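Local coordinates for protein DNA polymerase III subunit beta (Deinococcus radiodurans, PDB 4TRT) that probably encircles DNA as a ring-shaped head-to-tail homodimer, tethering DNA polymerases and other proteins to it so that replication is processive, at residues 30-35 / 111-117; 133-138 / 199-205; 140-144 / 167-171. All blocks are in the same frame, centred on the assembly; numbering follows the deposited sequence. Where two conformers were deposited one is given.

Interaction 1: 30-35 / 111-117; sequences LLTALK and DIEAYPP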
loop_
_atom_site.group_PDB
_atom_site.type_symbol
_atom_site.label_atom_id
_atom_site.label_comp_id
_atom_site.label_asym_id
_atom_site.label_seq_id
_atom_site.Cartn_x
_atom_site.Cartn_y
_atom_site.Cartn_z
ATOM N N LEU A 30 12.292 -5.320 27.220
ATOM C CA LEU A 30 11.325 -4.341 27.722
ATOM C C LEU A 30 11.127 -3.156 26.790
ATOM O O LEU A 30 10.165 -2.423 26.939
ATOM C CB LEU A 30 11.750 -3.837 29.110
ATOM C CG LEU A 30 11.264 -4.688 30.283
ATOM C CD1 LEU A 30 11.940 -4.235 31.564
ATOM C CD2 LEU A 30 9.736 -4.618 30.395
ATOM N N LEU A 31 12.035 -2.957 25.838
ATOM C CA LEU A 31 11.963 -1.796 24.954
ATOM C C LEU A 31 10.709 -1.847 24.055
ATOM O O LEU A 31 10.187 -0.809 23.660
ATOM C CB LEU A 31 13.232 -1.683 24.122
ATOM C CG LEU A 31 13.362 -0.427 23.256
ATOM C CD1 LEU A 31 13.202 0.850 24.072
ATOM C CD2 LEU A 31 14.711 -0.443 22.535
ATOM N N THR A 32 10.222 -3.057 23.793
ATOM C CA THR A 32 9.034 -3.274 22.981
ATOM C C THR A 32 7.737 -3.169 23.799
ATOM O O THR A 32 6.654 -3.342 23.245
ATOM C CB THR A 32 9.097 -4.663 22.310
ATOM O OG1 THR A 32 9.364 -5.649 23.305
ATOM C CG2 THR A 32 10.206 -4.710 21.293
ATOM N N ALA A 33 7.852 -2.905 25.103
ATOM C CA ALA A 33 6.696 -2.821 25.983
ATOM C C ALA A 33 6.046 -1.434 25.979
ATOM O O ALA A 33 6.694 -0.412 25.721
ATOM C CB ALA A 33 7.074 -3.194 27.401
ATOM N N LEU A 34 4.746 -1.438 26.250
ATOM C CA LEU A 34 3.977 -0.240 26.533
ATOM C C LEU A 34 3.829 -0.189 28.041
ATOM O O LEU A 34 3.475 -1.204 28.663
ATOM C CB LEU A 34 2.595 -0.363 25.884
ATOM C CG LEU A 34 1.548 0.710 26.180
ATOM C CD1 LEU A 34 1.951 2.016 25.503
ATOM C CD2 LEU A 34 0.205 0.252 25.645
ATOM N N LYS A 35 4.084 0.969 28.641
ATOM C CA LYS A 35 3.790 1.150 30.045
ATOM C C LYS A 35 2.414 1.782 30.185
ATOM O O LYS A 35 2.061 2.711 29.440
ATOM C CB LYS A 35 4.845 2.005 30.740
ATOM C CG LYS A 35 4.586 2.161 32.230
ATOM C CD LYS A 35 5.822 2.573 33.016
ATOM C CE LYS A 35 5.966 4.072 33.153
ATOM N NZ LYS A 35 7.242 4.439 33.844
ATOM N N ASP A 111 7.597 -7.172 33.264
ATOM C CA ASP A 111 8.274 -6.744 34.488
ATOM C C ASP A 111 8.225 -5.219 34.600
ATOM O O ASP A 111 9.174 -4.545 34.256
ATOM C CB ASP A 111 9.722 -7.254 34.466
ATOM C CG ASP A 111 10.439 -7.089 35.803
ATOM O OD1 ASP A 111 9.825 -6.631 36.793
ATOM O OD2 ASP A 111 11.632 -7.440 35.854
ATOM N N ILE A 112 7.112 -4.690 35.097
ATOM C CA ILE A 112 6.948 -3.231 35.266
ATOM C C ILE A 112 8.082 -2.626 36.130
ATOM O O ILE A 112 8.582 -1.541 35.830
ATOM C CB ILE A 112 5.568 -2.914 35.895
ATOM C CG1 ILE A 112 5.350 -1.413 36.102
ATOM C CG2 ILE A 112 5.413 -3.610 37.239
ATOM C CD1 ILE A 112 5.295 -0.609 34.838
ATOM N N GLU A 113 8.508 -3.345 37.168
ATOM C CA GLU A 113 9.587 -2.861 38.054
ATOM C C GLU A 113 10.889 -2.568 37.314
ATOM O O GLU A 113 11.637 -1.687 37.716
ATOM C CB GLU A 113 9.869 -3.856 39.186
ATOM C CG GLU A 113 8.698 -4.096 40.132
ATOM C CD GLU A 113 8.270 -2.841 40.879
ATOM O OE1 GLU A 113 8.709 -2.657 42.043
ATOM O OE2 GLU A 113 7.506 -2.039 40.300
ATOM N N ALA A 114 11.149 -3.293 36.233
ATOM C CA ALA A 114 12.362 -3.094 35.449
ATOM C C ALA A 114 12.220 -2.058 34.326
ATOM O O ALA A 114 13.212 -1.743 33.672
ATOM C CB ALA A 114 12.831 -4.422 34.871
ATOM N N TYR A 115 11.009 -1.552 34.074
ATOM C CA TYR A 115 10.812 -0.535 33.031
ATOM C C TYR A 115 11.228 0.852 33.561
ATOM O O TYR A 115 10.854 1.211 34.673
ATOM C CB TYR A 115 9.354 -0.504 32.527
ATOM C CG TYR A 115 9.223 0.235 31.216
ATOM C CD1 TYR A 115 9.079 1.618 31.189
ATOM C CD2 TYR A 115 9.306 -0.437 30.004
ATOM C CE1 TYR A 115 8.998 2.315 29.986
ATOM C CE2 TYR A 115 9.230 0.247 28.806
ATOM C CZ TYR A 115 9.077 1.628 28.802
ATOM O OH TYR A 115 9.005 2.307 27.613
ATOM N N PRO A 116 11.985 1.642 32.765
ATOM C CA PRO A 116 12.512 2.920 33.272
ATOM C C PRO A 116 11.436 3.950 33.601
ATOM O O PRO A 116 10.466 4.056 32.870
ATOM C CB PRO A 116 13.351 3.444 32.092
ATOM C CG PRO A 116 12.729 2.816 30.889
ATOM C CD PRO A 116 12.419 1.421 31.371
ATOM N N PRO A 117 11.628 4.724 34.685
ATOM C CA PRO A 117 10.712 5.830 34.913
ATOM C C PRO A 117 10.909 6.874 33.824
ATOM O O PRO A 117 12.033 7.331 33.617
ATOM C CB PRO A 117 11.150 6.376 36.276
ATOM C CG PRO A 117 12.594 6.025 36.373
ATOM C CD PRO A 117 12.723 4.700 35.675
HETATM O O HOH W 1 8.906 1.176 25.168
#

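Interaction 2: 133-138 / 199-205; sequences LSRAFS and LIRVLKD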
loop_
_atom_site.group_PDB
_atom_site.type_symbol
_atom_site.label_atom_id
_atom_site.label_comp_id
_atom_site.label_asym_id
_atom_site.label_seq_id
_atom_site.Cartn_x
_atom_site.Cartn_y
_atom_site.Cartn_z
ATOM N N LEU A 133 2.647 24.654 13.542
ATOM C CA LEU A 133 3.995 24.108 13.686
ATOM C C LEU A 133 4.182 22.841 12.847
ATOM O O LEU A 133 5.203 22.676 12.199
ATOM C CB LEU A 133 4.294 23.825 15.156
ATOM C CG LEU A 133 5.680 23.252 15.442
ATOM C CD1 LEU A 133 6.747 24.263 15.036
ATOM C CD2 LEU A 133 5.806 22.924 16.928
ATOM N N SER A 134 3.194 21.956 12.863
ATOM C CA SER A 134 3.243 20.724 12.085
ATOM C C SER A 134 3.328 20.968 10.581
ATOM O O SER A 134 4.130 20.347 9.892
ATOM C CB SER A 134 2.016 19.865 12.384
ATOM O OG SER A 134 2.116 18.620 11.706
ATOM N N ARG A 135 2.493 21.862 10.064
ATOM C CA ARG A 135 2.526 22.163 8.626
ATOM C C ARG A 135 3.852 22.862 8.252
ATOM O O ARG A 135 4.407 22.581 7.203
ATOM C CB ARG A 135 1.255 22.915 8.171
ATOM C CG ARG A 135 0.146 21.981 7.661
ATOM C CD ARG A 135 -1.178 22.664 7.349
ATOM N NE ARG A 135 -2.082 22.636 8.504
ATOM C CZ ARG A 135 -2.214 23.590 9.432
ATOM N NH1 ARG A 135 -1.508 24.709 9.375
ATOM N NH2 ARG A 135 -3.077 23.420 10.433
ATOM N N ALA A 136 4.402 23.697 9.137
ATOM C CA ALA A 136 5.721 24.291 8.910
ATOM C C ALA A 136 6.804 23.213 8.860
ATOM O O ALA A 136 7.594 23.170 7.919
ATOM C CB ALA A 136 6.050 25.346 9.956
ATOM N N PHE A 137 6.825 22.331 9.854
ATOM C CA PHE A 137 7.734 21.173 9.846
ATOM C C PHE A 137 7.651 20.368 8.559
ATOM O O PHE A 137 8.677 20.040 7.957
ATOM C CB PHE A 137 7.443 20.214 11.010
ATOM C CG PHE A 137 8.024 20.629 12.337
ATOM C CD1 PHE A 137 9.175 21.406 12.436
ATOM C CD2 PHE A 137 7.438 20.164 13.512
ATOM C CE1 PHE A 137 9.691 21.744 13.680
ATOM C CE2 PHE A 137 7.955 20.494 14.747
ATOM C CZ PHE A 137 9.073 21.293 14.834
ATOM N N SER A 138 6.431 20.052 8.137
ATOM C CA SER A 138 6.205 19.219 6.951
ATOM C C SER A 138 6.661 19.907 5.664
ATOM O O SER A 138 6.994 19.238 4.697
ATOM C CB SER A 138 4.723 18.871 6.805
ATOM O OG SER A 138 4.320 17.981 7.814
ATOM N N LEU A 199 7.136 14.217 15.692
ATOM C CA LEU A 199 6.343 15.357 16.118
ATOM C C LEU A 199 5.182 15.580 15.160
ATOM O O LEU A 199 4.058 15.786 15.591
ATOM C CB LEU A 199 7.191 16.623 16.252
ATOM C CG LEU A 199 7.914 16.827 17.579
ATOM C CD1 LEU A 199 8.920 17.971 17.502
ATOM C CD2 LEU A 199 6.901 17.059 18.695
ATOM N N ILE A 200 5.466 15.511 13.866
ATOM C CA ILE A 200 4.442 15.644 12.845
ATOM C C ILE A 200 3.313 14.633 13.057
ATOM O O ILE A 200 2.149 14.962 12.877
ATOM C CB ILE A 200 5.036 15.515 11.421
ATOM C CG1 ILE A 200 5.902 16.725 11.103
ATOM C CG2 ILE A 200 3.936 15.376 10.360
ATOM C CD1 ILE A 200 6.767 16.528 9.876
ATOM N N ARG A 201 3.654 13.418 13.457
ATOM C CA ARG A 201 2.643 12.388 13.651
ATOM C C ARG A 201 1.733 12.627 14.858
ATOM O O ARG A 201 0.622 12.118 14.883
ATOM C CB ARG A 201 3.313 11.025 13.734
ATOM C CG ARG A 201 3.870 10.618 12.373
ATOM C CD ARG A 201 4.783 9.408 12.415
ATOM N NE ARG A 201 5.357 9.154 11.097
ATOM C CZ ARG A 201 4.739 8.475 10.134
ATOM N NH1 ARG A 201 3.533 7.978 10.346
ATOM N NH2 ARG A 201 5.329 8.294 8.960
ATOM N N VAL A 202 2.180 13.419 15.835
ATOM C CA VAL A 202 1.363 13.667 17.051
ATOM C C VAL A 202 0.744 15.067 17.172
ATOM O O VAL A 202 -0.222 15.246 17.905
ATOM C CB VAL A 202 2.130 13.345 18.359
ATOM C CG1 VAL A 202 2.639 11.904 18.370
ATOM C CG2 VAL A 202 3.253 14.319 18.606
ATOM N N LEU A 203 1.300 16.061 16.495
ATOM C CA LEU A 203 0.784 17.425 16.621
ATOM C C LEU A 203 -0.594 17.532 15.970
ATOM O O LEU A 203 -0.825 16.986 14.904
ATOM C CB LEU A 203 1.741 18.433 15.973
ATOM C CG LEU A 203 3.036 18.712 16.743
ATOM C CD1 LEU A 203 4.081 19.364 15.843
ATOM C CD2 LEU A 203 2.738 19.578 17.966
ATOM N N LYS A 204 -1.512 18.224 16.633
ATOM C CA LYS A 204 -2.829 18.526 16.055
ATOM C C LYS A 204 -3.118 20.012 16.220
ATOM O O LYS A 204 -2.369 20.715 16.889
ATOM C CB LYS A 204 -3.913 17.683 16.726
ATOM C CG LYS A 204 -3.855 16.195 16.388
ATOM C CD LYS A 204 -4.371 15.889 14.985
ATOM C CE LYS A 204 -3.871 14.540 14.470
ATOM N NZ LYS A 204 -2.395 14.524 14.236
ATOM N N ASP A 205 -4.182 20.498 15.586
ATOM C CA ASP A 205 -4.629 21.878 15.799
ATOM C C ASP A 205 -4.872 22.132 17.284
ATOM O O ASP A 205 -5.375 21.265 18.002
ATOM C CB ASP A 205 -5.925 22.166 15.019
ATOM C CG ASP A 205 -5.691 22.371 13.534
ATOM O OD1 ASP A 205 -4.524 22.547 13.120
ATOM O OD2 ASP A 205 -6.681 22.368 12.775
HETATM O O HOH W 2 0.364 16.875 12.611
#

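Interaction 3: 140-144 / 167-171; sequences VRYAA and VVASD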
loop_
_atom_site.group_PDB
_atom_site.type_symbol
_atom_site.label_atom_id
_atom_site.label_comp_id
_atom_site.label_asym_id
_atom_site.label_seq_id
_atom_site.Cartn_x
_atom_site.Cartn_y
_atom_site.Cartn_z
ATOM N N VAL A 140 9.347 21.942 5.418
ATOM C CA VAL A 140 10.823 22.101 5.332
ATOM C C VAL A 140 11.644 20.849 5.574
ATOM O O VAL A 140 12.810 20.819 5.214
ATOM C CB VAL A 140 11.332 23.229 6.242
ATOM C CG1 VAL A 140 10.515 24.496 5.979
ATOM C CG2 VAL A 140 11.319 22.794 7.718
ATOM N N ARG A 141 11.019 19.801 6.110
ATOM C CA ARG A 141 11.708 18.594 6.588
ATOM C C ARG A 141 12.582 17.908 5.531
ATOM O O ARG A 141 13.672 17.431 5.838
ATOM C CB ARG A 141 10.642 17.605 7.124
ATOM C CG ARG A 141 10.982 16.123 7.063
ATOM C CD ARG A 141 11.948 15.824 8.170
ATOM N NE ARG A 141 12.394 14.433 8.260
ATOM C CZ ARG A 141 13.558 13.980 7.809
ATOM N NH1 ARG A 141 14.398 14.766 7.135
ATOM N NH2 ARG A 141 13.872 12.714 8.025
ATOM N N TYR A 142 12.102 17.837 4.292
ATOM C CA TYR A 142 12.859 17.212 3.201
ATOM C C TYR A 142 14.292 17.757 3.017
ATOM O O TYR A 142 15.158 17.065 2.495
ATOM C CB TYR A 142 12.097 17.368 1.875
ATOM C CG TYR A 142 12.097 18.795 1.342
ATOM C CD1 TYR A 142 13.154 19.268 0.581
ATOM C CD2 TYR A 142 11.044 19.673 1.614
ATOM C CE1 TYR A 142 13.175 20.561 0.104
ATOM C CE2 TYR A 142 11.058 20.981 1.145
ATOM C CZ TYR A 142 12.124 21.415 0.383
ATOM O OH TYR A 142 12.168 22.682 -0.129
ATOM N N ALA A 143 14.541 19.006 3.407
ATOM C CA ALA A 143 15.839 19.644 3.143
ATOM C C ALA A 143 16.947 19.217 4.105
ATOM O O ALA A 143 18.133 19.441 3.823
ATOM C CB ALA A 143 15.697 21.170 3.165
ATOM N N ALA A 144 16.570 18.654 5.250
ATOM C CA ALA A 144 17.546 18.190 6.240
ATOM C C ALA A 144 18.134 16.867 5.764
ATOM O O ALA A 144 17.426 16.047 5.190
ATOM C CB ALA A 144 16.897 18.013 7.605
ATOM N N VAL A 167 10.761 27.953 10.767
ATOM C CA VAL A 167 11.568 26.732 10.723
ATOM C C VAL A 167 12.383 26.714 9.449
ATOM O O VAL A 167 11.927 27.184 8.411
ATOM C CB VAL A 167 10.750 25.424 10.824
ATOM C CG1 VAL A 167 10.261 25.213 12.254
ATOM C CG2 VAL A 167 9.617 25.413 9.805
ATOM N N VAL A 168 13.595 26.173 9.552
ATOM C CA VAL A 168 14.541 26.158 8.445
ATOM C C VAL A 168 15.271 24.817 8.416
ATOM O O VAL A 168 15.708 24.312 9.461
ATOM C CB VAL A 168 15.591 27.287 8.581
ATOM C CG1 VAL A 168 16.438 27.421 7.312
ATOM C CG2 VAL A 168 14.934 28.617 8.920
ATOM N N ALA A 169 15.405 24.251 7.216
ATOM C CA ALA A 169 16.255 23.094 6.999
ATOM C C ALA A 169 17.141 23.325 5.782
ATOM O O ALA A 169 16.788 24.099 4.875
ATOM C CB ALA A 169 15.389 21.867 6.806
ATOM N N SER A 170 18.292 22.649 5.765
ATOM C CA SER A 170 19.255 22.816 4.710
ATOM C C SER A 170 20.301 21.708 4.721
ATOM O O SER A 170 20.530 21.057 5.738
ATOM C CB SER A 170 19.955 24.179 4.856
ATOM O OG SER A 170 20.887 24.393 3.819
ATOM N N ASP A 171 20.920 21.506 3.565
ATOM C CA ASP A 171 22.140 20.690 3.454
ATOM C C ASP A 171 23.361 21.557 3.120
ATOM O O ASP A 171 24.363 21.041 2.670
ATOM C CB ASP A 171 21.957 19.618 2.377
ATOM C CG ASP A 171 21.647 20.203 0.986
ATOM O OD1 ASP A 171 21.911 21.394 0.713
ATOM O OD2 ASP A 171 21.107 19.452 0.162
HETATM O O HOH W 3 19.278 17.905 1.529
#

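Interaction 1: 30-35 / 111-117
Lys35 and Tyr115 each set CG anti to the backbone N (chi1 -178° and -164°), which brings the lysine chain over the tyrosine ring. Lys35 CB lies above one face, offset toward the rim. Pro116 CD lies above the opposite face, so the ring is held between the two. Further along, Lys35 CD is 3.9 Å from Tyr115 CD1. Lys35 CD is also 3.7 Å from Ile112 CD1, whose side chain crosses the lysine at about a right angle. A bend at chi3 (91°) then carries the ammonium group to the prolines. There Lys35 NZ gives a weak hydrogen bond of 3.4 Å to Pro116 O. Trimming Lys35 to an alanine would probably leave Pro116 O without this bond and open a gap between Ile112 and the Tyr115 ring.

The ring edge is also occupied. Leu30 O lies near the ring plane, 3.4 Å from Tyr115 CE2. This carbonyl accepts the Ala33 N-H in a type I turn from Leu30 to Ala33, which fixes its position. A water in the ring plane, 2.7 Å from Tyr115 OH, lies within 2.8 Å of both Leu31 O and Ala33 O and can bridge them to the hydroxyl. Leu30 itself packs tightly on the short 3-10 segment 112-114, with Leu30 CD1 3.4 Å from Ala114 CB.

The contact lays the loop between strands 103-108 and 126-129 against the start of strand 33-38 in the N-terminal domain. Tyr115 also touches Val69 of strand 68-71 and Thr48 of strand 42-48, the two neighbours of strand 33-38 in its sheet. Leu34 points away from the loop and packs on Leu15 and Leu18 of helix 8-21, so loop and helix lie on opposite faces of the strand.

Interaction 2: 133-138 / 199-205
Phe137 reaches from helix 130-140 into the side chains of 199-205. Phe137 CB is 3.8 Å from Ile200 CG1. With CG anti to the carbonyl carbon (chi1 -80°), the ring continues toward two leucines. Phe137 CD2 lies 4.2 Å from Leu203 CD1, which sits at the ring edge. Phe137 CE2 is 3.9 Å from Leu199 CD1. Leu133 CD1, one helical turn earlier, lies over one face. Ile200 CD1 also extends to Ser138 OG, at 3.5 Å.

Polar links flank this apolar patch. A water accepts from Ser134 OG and donates to both Ile200 O and Leu203 O, each at 2.6 Å. It thus ties the first helix to backbone carbonyls of the second segment. At the solvent-exposed side, Arg135 NH2 forms a salt bridge of 3.2 Å with Asp205 OD1. The carboxylate oxygen meets the guanidinium edge, and the two planes are turned 65° apart.

Helices 130-140 and 193-202 are the helix pair of the central domain. Phe137 also rests on Val167 of strand 164-170. Leu199 packs on Met226 of strand 224-229, and Leu203 on Ala208 of strand 207-212. The pair therefore lies against strands of two different sheets.

Interaction 3: 140-144 / 167-171
Asp171 and Ala143 are joined through one water, which donates to Asp171 OD2 at 2.8 Å and to Ala143 O at 3.0 Å. The Asp171 CG sits between its backbone N and carbonyl carbon (chi1 59°), a setting that leaves OD2 on the side of this water. The other oxygen, OD1, accepts the N-H groups of Tyr173 and Arg174, so the carboxylate is fixed by its own turn. Ala143 O also comes close to the Asp171 N, but the angle is poor and no direct bond forms.

The rest of the contact is close packing of small side chains. Ala169 CB is at its centre. Ala169 CB lies 3.2 Å from Val140 O, a carbonyl that also accepts from Ala143 N. The same Ala169 CB is 3.7 Å from Ala143 CB and 4.2 Å from Ala144 CB. Two residues back along the strand, Val167 CG2 meets Val140 CG2 at 3.8 Å. Val167 and Ala169 point toward the turn, while Val168 and Ser170 point away.

The contact sets the end of helix 130-140 and the turn after it on strand 164-170 of the central domain. Val140 also packs on Ile156 of strand 155-161 and Ala176 of strand 175-181, the strands flanking 164-170. Tyr142 OH is hydrogen-bonded to Tyr353 OH, and its side chain touches helix 317-324, placing the turn where the central and C-terminal domains meet.

Interaction 1, in the N-terminal domain, comes before the two in the central domain. It closes before the others open. Its centre is about 28 Å from that of interaction 2 and about 35 Å from that of interaction 3, and it touches neither. Interactions 2 and 3 share the central domain, with centres about 14 Å apart. Interaction 3 is nested within the chain loop closed by interaction 2. They touch where Ala136 O lies 3.6 Å from Val167 CG2. Helix 130-140 thus packs on a helix through one contact and a strand through the other. Strands 33-38 and 207-212 belong to one sheet spanning both domains, consistent with a continuous ring around DNA.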